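Local coordinates for protein acetyl-CoA acetyltransferase (Mycobacterium smegmatis, PDB 4EGV) that adopts the thiolase fold as a monomer and probably has acyltransferase activity, at residues R18-E30 and L45-C57. Numbering follows the deposited sequence.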
ATOM      1  N   ARG A  18       8.566 -27.725   9.274  1.00 53.82           N
ATOM      2  CA  ARG A  18       7.410 -27.100   8.629  1.00 52.59           C
ATOM      3  C   ARG A  18       7.542 -25.584   8.437  1.00 51.05           C
ATOM      4  O   ARG A  18       6.725 -24.965   7.756  1.00 50.80           O
ATOM      5  CB  ARG A  18       6.132 -27.415   9.411  1.00 52.75           C
ATOM      6  CG  ARG A  18       5.421 -28.679   8.955  1.00 54.98           C
ATOM      7  CD  ARG A  18       5.226 -29.650  10.108  1.00 59.92           C
ATOM      8  NE  ARG A  18       3.838 -30.088  10.225  1.00 64.25           N
ATOM      9  CZ  ARG A  18       3.010 -29.697  11.187  1.00 66.24           C
ATOM     10  NH1 ARG A  18       1.762 -30.148  11.215  1.00 65.81           N
ATOM     11  NH2 ARG A  18       3.427 -28.855  12.123  1.00 65.13           N
ATOM     12  N   THR A  19       8.571 -24.995   9.038  1.00 49.19           N
ATOM     13  CA  THR A  19       8.806 -23.569   8.965  1.00 47.10           C
ATOM     14  C   THR A  19       8.932 -23.125   7.494  1.00 45.73           C
ATOM     15  O   THR A  19       9.656 -23.735   6.716  1.00 45.30           O
ATOM     16  CB  THR A  19      10.033 -23.182   9.792  1.00 47.25           C
ATOM     17  OG1 THR A  19       9.863 -23.654  11.129  1.00 46.53           O
ATOM     18  CG2 THR A  19      10.238 -21.669   9.817  1.00 46.35           C
ATOM     19  N   PRO A  20       8.184 -22.072   7.107  1.00 44.35           N
ATOM     20  CA  PRO A  20       8.181 -21.531   5.760  1.00 42.64           C
ATOM     21  C   PRO A  20       9.327 -20.567   5.477  1.00 41.27           C
ATOM     22  O   PRO A  20       9.656 -19.686   6.280  1.00 41.04           O
ATOM     23  CB  PRO A  20       6.855 -20.806   5.695  1.00 42.65           C
ATOM     24  CG  PRO A  20       6.620 -20.347   7.054  1.00 42.94           C
ATOM     25  CD  PRO A  20       7.194 -21.381   7.959  1.00 44.21           C
ATOM     26  N   VAL A  21       9.951 -20.766   4.330  1.00 39.79           N
ATOM     27  CA  VAL A  21      10.960 -19.858   3.842  1.00 37.80           C
ATOM     28  C   VAL A  21      10.635 -19.379   2.421  1.00 36.77           C
ATOM     29  O   VAL A  21      10.137 -20.150   1.580  1.00 36.03           O
ATOM     30  CB  VAL A  21      12.389 -20.484   3.935  1.00 37.92           C
ATOM     31  CG1 VAL A  21      12.896 -20.396   5.336  1.00 36.42           C
ATOM     32  CG2 VAL A  21      12.415 -21.921   3.440  1.00 36.35           C
ATOM     33  N   ILE A  22      10.901 -18.104   2.162  1.00 35.57           N
ATOM     34  CA  ILE A  22      10.958 -17.636   0.775  1.00 34.85           C
ATOM     35  C   ILE A  22      12.274 -18.054   0.102  1.00 33.97           C
ATOM     36  O   ILE A  22      13.359 -17.709   0.615  1.00 32.98           O
ATOM     37  CB  ILE A  22      10.703 -16.139   0.642  1.00 34.71           C
ATOM     38  CG1 ILE A  22       9.291 -15.845   1.094  1.00 33.79           C
ATOM     39  CG2 ILE A  22      10.916 -15.680  -0.800  1.00 34.63           C
ATOM     40  CD1 ILE A  22       8.911 -14.407   0.970  1.00 33.59           C
ATOM     41  N   VAL A  23      12.154 -18.839  -0.987  1.00 32.92           N
ATOM     42  CA  VAL A  23      13.329 -19.397  -1.673  1.00 32.68           C
ATOM     43  C   VAL A  23      13.690 -18.787  -3.018  1.00 32.33           C
ATOM     44  O   VAL A  23      14.863 -18.795  -3.385  1.00 31.99           O
ATOM     45  CB  VAL A  23      13.367 -20.919  -1.752  1.00 32.68           C
ATOM     46  CG1 VAL A  23      13.304 -21.474  -0.374  1.00 32.46           C
ATOM     47  CG2 VAL A  23      12.271 -21.452  -2.636  1.00 31.82           C
ATOM     48  N   GLY A  24      12.697 -18.234  -3.720  1.00 31.23           N
ATOM     49  CA  GLY A  24      12.926 -17.648  -5.015  1.00 30.21           C
ATOM     50  C   GLY A  24      12.070 -16.434  -5.219  1.00 29.69           C
ATOM     51  O   GLY A  24      10.889 -16.447  -4.895  1.00 29.39           O
ATOM     52  N   VAL A  25      12.664 -15.377  -5.754  1.00 28.89           N
ATOM     53  CA  VAL A  25      11.916 -14.152  -6.048  1.00 28.13           C
ATOM     54  C   VAL A  25      12.134 -13.767  -7.520  1.00 27.94           C
ATOM     55  O   VAL A  25      13.192 -14.024  -8.109  1.00 27.46           O
ATOM     56  CB  VAL A  25      12.254 -12.975  -5.042  1.00 28.16           C
ATOM     57  CG1 VAL A  25      11.845 -13.330  -3.651  1.00 26.86           C
ATOM     58  CG2 VAL A  25      13.691 -12.580  -5.060  1.00 27.01           C
ATOM     59  N   GLY A  26      11.140 -13.166  -8.139  1.00 27.67           N
ATOM     60  CA  GLY A  26      11.319 -12.830  -9.527  1.00 27.52           C
ATOM     61  C   GLY A  26      10.713 -11.537  -9.891  1.00 27.44           C
ATOM     62  O   GLY A  26       9.619 -11.267  -9.516  1.00 26.83           O
ATOM     63  N   GLN A  27      11.447 -10.739 -10.646  1.00 28.11           N
ATOM     64  CA  GLN A  27      10.886  -9.508 -11.214  1.00 28.11           C
ATOM     65  C   GLN A  27      11.044  -9.436 -12.726  1.00 28.01           C
ATOM     66  O   GLN A  27      11.952  -9.985 -13.252  1.00 27.74           O
ATOM     67  CB  GLN A  27      11.532  -8.308 -10.551  1.00 27.69           C
ATOM     68  CG  GLN A  27      10.958  -8.024  -9.227  1.00 27.27           C
ATOM     69  CD  GLN A  27      11.692  -6.952  -8.529  1.00 27.51           C
ATOM     70  OE1 GLN A  27      12.768  -7.185  -7.956  1.00 27.45           O
ATOM     71  NE2 GLN A  27      11.124  -5.747  -8.543  1.00 27.00           N
ATOM     72  N   PHE A  28      10.149  -8.767 -13.411  1.00 29.20           N
ATOM     73  CA  PHE A  28      10.274  -8.573 -14.832  1.00 30.53           C
ATOM     74  C   PHE A  28       9.615  -7.294 -15.286  1.00 31.77           C
ATOM     75  O   PHE A  28       8.501  -6.998 -14.851  1.00 31.29           O
ATOM     76  CB  PHE A  28       9.640  -9.729 -15.572  1.00 30.50           C
ATOM     77  CG  PHE A  28       9.784  -9.648 -17.057  1.00 31.01           C
ATOM     78  CD1 PHE A  28      10.995  -9.932 -17.652  1.00 31.61           C
ATOM     79  CD2 PHE A  28       8.694  -9.304 -17.864  1.00 31.60           C
ATOM     80  CE1 PHE A  28      11.145  -9.892 -19.035  1.00 32.79           C
ATOM     81  CE2 PHE A  28       8.819  -9.248 -19.237  1.00 31.21           C
ATOM     82  CZ  PHE A  28      10.038  -9.548 -19.838  1.00 32.24           C
ATOM     83  N   THR A  29      10.295  -6.565 -16.176  1.00 33.48           N
ATOM     84  CA  THR A  29       9.747  -5.372 -16.823  1.00 35.28           C
ATOM     85  C   THR A  29       9.940  -5.455 -18.342  1.00 36.44           C
ATOM     86  O   THR A  29      11.008  -5.853 -18.799  1.00 36.17           O
ATOM     87  CB  THR A  29      10.407  -4.069 -16.272  1.00 35.35           C
ATOM     88  OG1 THR A  29      10.137  -3.957 -14.883  1.00 34.52           O
ATOM     89  CG2 THR A  29       9.862  -2.823 -16.963  1.00 36.25           C
ATOM     90  N   GLU A  30       8.908  -5.072 -19.109  1.00 38.23           N
ATOM     91  CA  GLU A  30       8.990  -4.943 -20.591  1.00 39.79           C
ATOM     92  C   GLU A  30       8.780  -3.503 -21.125  1.00 40.19           C
ATOM     93  O   GLU A  30       7.914  -2.766 -20.646  1.00 40.08           O
ATOM     94  CB  GLU A  30       7.999  -5.907 -21.254  1.00 40.32           C
ATOM     95  CG  GLU A  30       7.984  -5.878 -22.778  1.00 43.48           C
ATOM     96  CD  GLU A  30       6.756  -6.572 -23.365  1.00 47.48           C
ATOM     97  OE1 GLU A  30       5.655  -6.582 -22.751  1.00 49.04           O
ATOM     98  OE2 GLU A  30       6.884  -7.102 -24.474  1.00 48.31           O
ATOM     99  N   LEU A  45       3.574 -11.873 -18.599  1.00 34.36           N
ATOM    100  CA  LEU A  45       4.406 -11.109 -17.662  1.00 33.34           C
ATOM    101  C   LEU A  45       4.618 -11.773 -16.286  1.00 33.14           C
ATOM    102  O   LEU A  45       5.705 -11.733 -15.695  1.00 31.72           O
ATOM    103  CB  LEU A  45       3.814  -9.727 -17.448  1.00 33.04           C
ATOM    104  CG  LEU A  45       3.861  -8.700 -18.588  1.00 33.20           C
ATOM    105  CD1 LEU A  45       2.910  -7.535 -18.362  1.00 31.13           C
ATOM    106  CD2 LEU A  45       5.251  -8.216 -18.933  1.00 30.35           C
ATOM    107  N   ALA A  46       3.545 -12.373 -15.790  1.00 33.02           N
ATOM    108  CA  ALA A  46       3.559 -13.128 -14.572  1.00 32.67           C
ATOM    109  C   ALA A  46       4.343 -14.396 -14.794  1.00 32.15           C
ATOM    110  O   ALA A  46       4.965 -14.890 -13.899  1.00 32.28           O
ATOM    111  CB  ALA A  46       2.124 -13.447 -14.143  1.00 32.44           C
ATOM    112  N   THR A  47       4.297 -14.919 -15.994  1.00 32.33           N
ATOM    113  CA  THR A  47       5.060 -16.112 -16.372  1.00 32.51           C
ATOM    114  C   THR A  47       6.569 -15.848 -16.363  1.00 32.37           C
ATOM    115  O   THR A  47       7.316 -16.554 -15.763  1.00 31.63           O
ATOM    116  CB  THR A  47       4.554 -16.625 -17.740  1.00 32.53           C
ATOM    117  OG1 THR A  47       3.190 -17.039 -17.569  1.00 31.62           O
ATOM    118  CG2 THR A  47       5.401 -17.760 -18.258  1.00 31.03           C
ATOM    119  N   GLU A  48       6.994 -14.801 -17.026  1.00 32.71           N
ATOM    120  CA  GLU A  48       8.367 -14.399 -16.976  1.00 33.55           C
ATOM    121  C   GLU A  48       8.931 -14.190 -15.560  1.00 32.58           C
ATOM    122  O   GLU A  48      10.008 -14.670 -15.262  1.00 31.93           O
ATOM    123  CB  GLU A  48       8.575 -13.145 -17.816  1.00 33.89           C
ATOM    124  CG  GLU A  48       8.867 -13.423 -19.270  1.00 38.13           C
ATOM    125  CD  GLU A  48      10.092 -14.318 -19.522  1.00 43.39           C
ATOM    126  OE1 GLU A  48      11.143 -14.156 -18.885  1.00 44.35           O
ATOM    127  OE2 GLU A  48      10.009 -15.187 -20.401  1.00 45.96           O
ATOM    128  N   ALA A  49       8.217 -13.460 -14.715  1.00 32.05           N
ATOM    129  CA  ALA A  49       8.571 -13.347 -13.289  1.00 32.12           C
ATOM    130  C   ALA A  49       8.578 -14.674 -12.513  1.00 31.86           C
ATOM    131  O   ALA A  49       9.433 -14.882 -11.682  1.00 31.33           O
ATOM    132  CB  ALA A  49       7.684 -12.361 -12.606  1.00 31.85           C
ATOM    133  N   ALA A  50       7.638 -15.565 -12.805  1.00 32.45           N
ATOM    134  CA  ALA A  50       7.558 -16.860 -12.139  1.00 32.98           C
ATOM    135  C   ALA A  50       8.724 -17.766 -12.493  1.00 33.30           C
ATOM    136  O   ALA A  50       9.232 -18.520 -11.626  1.00 32.92           O
ATOM    137  CB  ALA A  50       6.235 -17.535 -12.426  1.00 32.71           C
ATOM    138  N   LYS A  51       9.161 -17.659 -13.748  1.00 33.99           N
ATOM    139  CA  LYS A  51      10.327 -18.389 -14.270  1.00 34.95           C
ATOM    140  C   LYS A  51      11.634 -17.981 -13.639  1.00 34.83           C
ATOM    141  O   LYS A  51      12.510 -18.804 -13.449  1.00 34.76           O
ATOM    142  CB  LYS A  51      10.439 -18.227 -15.784  1.00 35.53           C
ATOM    143  CG  LYS A  51       9.608 -19.182 -16.559  1.00 35.97           C
ATOM    144  CD  LYS A  51       9.632 -18.799 -18.019  1.00 39.07           C
ATOM    145  CE  LYS A  51       8.789 -19.795 -18.822  1.00 40.26           C
ATOM    146  NZ  LYS A  51       8.428 -19.263 -20.127  1.00 38.81           N
ATOM    147  N   ALA A  52      11.734 -16.697 -13.335  1.00 35.50           N
ATOM    148  CA  ALA A  52      12.858 -16.123 -12.596  1.00 36.25           C
ATOM    149  C   ALA A  52      12.842 -16.495 -11.120  1.00 36.70           C
ATOM    150  O   ALA A  52      13.913 -16.633 -10.532  1.00 37.08           O
ATOM    151  CB  ALA A  52      12.911 -14.604 -12.762  1.00 35.80           C
ATOM    152  N   ALA A  53      11.655 -16.641 -10.527  1.00 37.12           N
ATOM    153  CA  ALA A  53      11.543 -17.085  -9.150  1.00 38.08           C
ATOM    154  C   ALA A  53      12.027 -18.546  -8.998  1.00 39.31           C
ATOM    155  O   ALA A  53      12.714 -18.911  -8.018  1.00 38.76           O
ATOM    156  CB  ALA A  53      10.134 -16.892  -8.644  1.00 37.22           C
ATOM    157  N   LEU A  54      11.687 -19.366  -9.997  1.00 40.96           N
ATOM    158  CA  LEU A  54      12.103 -20.745 -10.064  1.00 42.45           C
ATOM    159  C   LEU A  54      13.579 -20.874 -10.341  1.00 43.94           C
ATOM    160  O   LEU A  54      14.211 -21.835  -9.940  1.00 43.70           O
ATOM    161  CB  LEU A  54      11.354 -21.433 -11.184  1.00 42.86           C
ATOM    162  CG  LEU A  54      10.187 -22.377 -10.874  1.00 42.58           C
ATOM    163  CD1 LEU A  54       9.254 -21.828  -9.828  1.00 42.90           C
ATOM    164  CD2 LEU A  54       9.473 -22.662 -12.163  1.00 42.81           C
ATOM    165  N   HIS A  55      14.140 -19.917 -11.055  1.00 46.03           N
ATOM    166  CA  HIS A  55      15.565 -19.943 -11.274  1.00 48.34           C
ATOM    167  C   HIS A  55      16.409 -19.393 -10.145  1.00 48.30           C
ATOM    168  O   HIS A  55      17.537 -19.859  -9.920  1.00 48.45           O
ATOM    169  CB  HIS A  55      15.963 -19.212 -12.528  1.00 49.36           C
ATOM    170  CG  HIS A  55      17.217 -19.774 -13.116  1.00 54.34           C
ATOM    171  ND1 HIS A  55      18.445 -19.142 -13.038  1.00 55.94           N
ATOM    172  CD2 HIS A  55      17.443 -20.973 -13.706  1.00 57.97           C
ATOM    173  CE1 HIS A  55      19.358 -19.903 -13.615  1.00 57.34           C
ATOM    174  NE2 HIS A  55      18.779 -21.020 -14.023  1.00 59.15           N
ATOM    175  N   ASP A  56      15.854 -18.392  -9.474  1.00 48.09           N
ATOM    176  CA  ASP A  56      16.471 -17.736  -8.371  1.00 48.00           C
ATOM    177  C   ASP A  56      16.783 -18.711  -7.246  1.00 48.23           C
ATOM    178  O   ASP A  56      17.795 -18.550  -6.582  1.00 48.30           O
ATOM    179  CB  ASP A  56      15.558 -16.636  -7.877  1.00 48.02           C
ATOM    180  CG  ASP A  56      16.227 -15.722  -6.885  1.00 47.11           C
ATOM    181  OD1 ASP A  56      17.213 -15.051  -7.282  1.00 44.56           O
ATOM    182  OD2 ASP A  56      15.732 -15.668  -5.725  1.00 44.60           O
ATOM    183  N   CYS A  57      15.974 -19.728  -7.076  1.00 48.36           N
ATOM    184  CA  CYS A  57      16.151 -20.668  -5.980  1.00 48.41           C
ATOM    185  C   CYS A  57      17.302 -21.628  -6.039  1.00 49.46           C
ATOM    186  O   CYS A  57      17.542 -22.303  -5.088  1.00 49.38           O
ATOM    187  CB  CYS A  57      14.859 -21.426  -5.687  1.00 48.52           C
ATOM    188  SG  CYS A  57      14.494 -22.822  -6.628  1.00 42.69           S
TER
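In the helix-on-sheet layer of this thiolase fold, Gly24 and Gly26 of strand 20-29 let helix 42-56 come close to the strand backbone, Gly24 meeting Ala53 and Gly26 meeting Ala49. The axes of strand 20-29 and helix segment 45-56 come within 5.6 Å and run roughly antiparallel. Both glycines make CA-H...O contacts with helix carbonyls, Gly24 CA to Ala53 O at 3.3 Å and Gly26 CA to Ala49 O at 3.5 Å. Ala52 CB lies against Gly26 CA, Ala49 CB against Gly26 O, and Ala53 CB beside Gly24 O and the carbonyl carbon of Val25.

At the C-terminal end of the helix, Asp56 has its CG anti to the backbone N (chi1 -169°), which carries the carboxylate alongside Val25. OD2 accepts the backbone N-H of Val25 (N to OD2 3.1 Å, 161° at the hydrogen), met from above the carboxylate plane; the same oxygen forms a salt bridge with Arg396 of helix 383-397. Farther along the strand, Phe28 directs its CB at the helix, and chi1 of -177°, with CG opposite the backbone N, brings the ring to Glu48 and Leu45. Glu48 CB sits over one ring face, 3.9 Å from the centroid, in a CH-pi contact, while Leu45 CD2 meets the ring edge in plane, 3.7 Å from CE2. Val23 and Gly24 form a classic beta bulge opposite Leu276 of the adjacent antiparallel strand 271-279. With helix 383-397 packed on Val25 at the other face of the mixed sheet, the arrangement is the alpha-beta-alpha layering of thiolases.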